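Local coordinates for protein carboxynorspermidine decarboxylase (Campylobacter jejuni subsp. jejuni 81116, PDB 3N29) that probably decarboxylates carboxynorspermidine to norspermidine with pyridoxal 5'-phosphate as cofactor, as a two-subunit beta/alpha-barrel basic amino acid decarboxylase, at residues A[392-397]-A[407-412]. Sequence-based numbering, arbitrary orientation.
Sequences PNLMLL and REFSYK
Leu394 and Arg407 form an antiparallel hydrogen-bonded pair, gripped at both ends of each residue's backbone: Leu394 N donates to Arg407 O at 2.9 Å, and Arg407 N returns a bond to Leu394 O at 3.1 Å. The pair continues the pairing of strand 393-397 with 403-405 beyond the assigned end of the second strand; in the mixed sheet, 393-397 lies between 403-405 and the parallel strand 46-50. One residue earlier on the first strand, at Asn393, a side chain takes over. With CG beside its own backbone N (chi1 -63°), the amide reaches across to the facing segment, and Asn393 OD1 accepts Phe409 N at 3.1 Å with an N-H...O angle of 156°, the donor tilted 23° from the carbonyl plane. The buried apolar part centres on Leu394. Leu394 CD1 lies 3.9 Å from Arg407 CG, and Leu394 CG meets the edge of the Phe409 ring, 3.9 Å from CE2. Pro392 O comes to the same edge, 3.2 Å from Phe409 CE2. The second subunit adds cover here, its Asn418 on Leu394 and its Leu416 on Phe409. By contrast, Glu408 lies on the solvent side: its extended chain runs beside Asn393, touching OD1 with CG, and its carboxylate stands nearly perpendicular to the amide. The end of Arg407 also leaves the contact, but is held, NH2 bonding to Tyr109 OH. Backbone pairing thus gives way to an asparagine carbonyl that holds the departing chain, while side-chain packing brings this part of the chain against the partner subunit.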
loop_
_atom_site.group_PDB
_atom_site.type_symbol
_atom_site.label_atom_id
_atom_site.label_comp_id
_atom_site.label_asym_id
_atom_site.label_seq_id
_atom_site.Cartn_x
_atom_site.Cartn_y
_atom_site.Cartn_z
ATOM N N PRO A 392 -4.208 6.197 -10.910
ATOM C CA PRO A 392 -3.599 6.889 -12.075
ATOM C C PRO A 392 -3.521 5.909 -13.213
ATOM O O PRO A 392 -3.151 4.766 -12.970
ATOM C CB PRO A 392 -2.194 7.280 -11.570
ATOM C CG PRO A 392 -2.376 7.248 -10.009
ATOM C CD PRO A 392 -3.232 6.027 -9.830
ATOM N N ASN A 393 -3.826 6.381 -14.436
ATOM C CA ASN A 393 -3.643 5.596 -15.620
ATOM C C ASN A 393 -2.153 5.440 -15.911
ATOM O O ASN A 393 -1.321 6.192 -15.410
ATOM C CB ASN A 393 -4.361 6.229 -16.824
ATOM C CG ASN A 393 -5.902 6.304 -16.645
ATOM O OD1 ASN A 393 -6.522 5.390 -16.112
ATOM N ND2 ASN A 393 -6.493 7.425 -17.081
ATOM N N LEU A 394 -1.858 4.398 -16.645
ATOM C CA LEU A 394 -0.501 4.132 -17.126
ATOM C C LEU A 394 -0.383 4.561 -18.580
ATOM O O LEU A 394 -1.135 4.105 -19.425
ATOM C CB LEU A 394 -0.190 2.668 -16.956
ATOM C CG LEU A 394 -0.396 1.993 -15.601
ATOM C CD1 LEU A 394 0.190 0.516 -15.681
ATOM C CD2 LEU A 394 0.131 2.812 -14.437
ATOM N N MET A 395 0.574 5.427 -18.874
ATOM C CA MET A 395 0.779 5.943 -20.208
ATOM C C MET A 395 2.258 5.903 -20.566
ATOM O O MET A 395 3.137 5.894 -19.680
ATOM C CB MET A 395 0.268 7.406 -20.294
ATOM C CG MET A 395 -1.217 7.632 -19.812
ATOM S SD MET A 395 -1.773 9.379 -20.145
ATOM C CE MET A 395 -2.467 9.066 -21.746
ATOM N N LEU A 396 2.498 5.897 -21.853
ATOM C CA LEU A 396 3.799 5.814 -22.477
ATOM C C LEU A 396 3.969 6.975 -23.414
ATOM O O LEU A 396 3.241 7.099 -24.380
ATOM C CB LEU A 396 3.954 4.473 -23.216
ATOM C CG LEU A 396 5.322 4.361 -23.921
ATOM C CD1 LEU A 396 6.399 4.217 -22.900
ATOM C CD2 LEU A 396 5.375 3.255 -24.970
ATOM N N LEU A 397 4.963 7.832 -23.177
ATOM C CA LEU A 397 5.365 8.827 -24.142
ATOM C C LEU A 397 6.439 8.189 -24.988
ATOM O O LEU A 397 7.550 7.955 -24.536
ATOM C CB LEU A 397 5.926 10.086 -23.454
ATOM C CG LEU A 397 6.402 11.221 -24.357
ATOM C CD1 LEU A 397 5.198 11.786 -25.128
ATOM C CD2 LEU A 397 7.124 12.379 -23.550
ATOM N N ARG A 407 -2.742 1.449 -19.754
ATOM C CA ARG A 407 -3.832 0.938 -18.925
ATOM C C ARG A 407 -4.659 2.048 -18.427
ATOM O O ARG A 407 -4.138 3.026 -17.864
ATOM C CB ARG A 407 -3.311 0.234 -17.699
ATOM C CG ARG A 407 -2.492 -1.001 -18.050
ATOM C CD ARG A 407 -2.988 -2.213 -17.402
ATOM N NE ARG A 407 -2.074 -3.333 -17.546
ATOM C CZ ARG A 407 -2.249 -4.357 -18.377
ATOM N NH1 ARG A 407 -3.291 -4.406 -19.188
ATOM N NH2 ARG A 407 -1.365 -5.328 -18.404
ATOM N N GLU A 408 -5.963 1.955 -18.699
ATOM C CA GLU A 408 -6.930 2.918 -18.178
ATOM C C GLU A 408 -7.799 2.147 -17.172
ATOM O O GLU A 408 -8.443 1.144 -17.513
ATOM C CB GLU A 408 -7.805 3.486 -19.274
ATOM C CG GLU A 408 -8.737 4.599 -18.781
ATOM C CD GLU A 408 -9.592 5.218 -19.877
ATOM O OE1 GLU A 408 -9.592 4.737 -21.008
ATOM O OE2 GLU A 408 -10.293 6.182 -19.576
ATOM N N PHE A 409 -7.811 2.604 -15.945
ATOM C CA PHE A 409 -8.479 1.863 -14.922
ATOM C C PHE A 409 -9.942 2.225 -14.788
ATOM O O PHE A 409 -10.393 3.189 -15.367
ATOM C CB PHE A 409 -7.677 1.992 -13.612
ATOM C CG PHE A 409 -6.285 1.453 -13.755
ATOM C CD1 PHE A 409 -6.060 0.105 -13.845
ATOM C CD2 PHE A 409 -5.224 2.278 -13.812
ATOM C CE1 PHE A 409 -4.810 -0.412 -14.030
ATOM C CE2 PHE A 409 -3.943 1.773 -13.926
ATOM C CZ PHE A 409 -3.741 0.424 -14.058
ATOM N N SER A 410 -10.699 1.426 -14.071
ATOM C CA SER A 410 -12.124 1.718 -13.848
ATOM C C SER A 410 -12.576 1.194 -12.495
ATOM O O SER A 410 -11.798 0.543 -11.745
ATOM C CB SER A 410 -12.963 1.133 -15.017
ATOM O OG SER A 410 -12.960 -0.269 -14.946
ATOM N N TYR A 411 -13.841 1.506 -12.166
ATOM C CA TYR A 411 -14.508 1.108 -10.926
ATOM C C TYR A 411 -14.238 -0.341 -10.483
ATOM O O TYR A 411 -13.972 -0.620 -9.282
ATOM C CB TYR A 411 -16.026 1.349 -11.126
ATOM C CG TYR A 411 -16.911 0.700 -10.064
ATOM C CD1 TYR A 411 -16.797 1.062 -8.735
ATOM C CD2 TYR A 411 -17.800 -0.325 -10.416
ATOM C CE1 TYR A 411 -17.600 0.465 -7.778
ATOM C CE2 TYR A 411 -18.588 -0.957 -9.499
ATOM C CZ TYR A 411 -18.510 -0.551 -8.165
ATOM O OH TYR A 411 -19.281 -1.194 -7.229
ATOM N N LYS A 412 -14.326 -1.259 -11.426
ATOM C CA LYS A 412 -14.152 -2.652 -11.136
ATOM C C LYS A 412 -12.773 -2.970 -10.569
ATOM O O LYS A 412 -12.620 -4.003 -9.903
ATOM C CB LYS A 412 -14.382 -3.559 -12.383
ATOM C CG LYS A 412 -15.841 -3.580 -12.887
ATOM C CD LYS A 412 -16.793 -4.214 -11.908
ATOM C CE LYS A 412 -18.085 -4.582 -12.562
ATOM N NZ LYS A 412 -18.824 -5.402 -11.556
#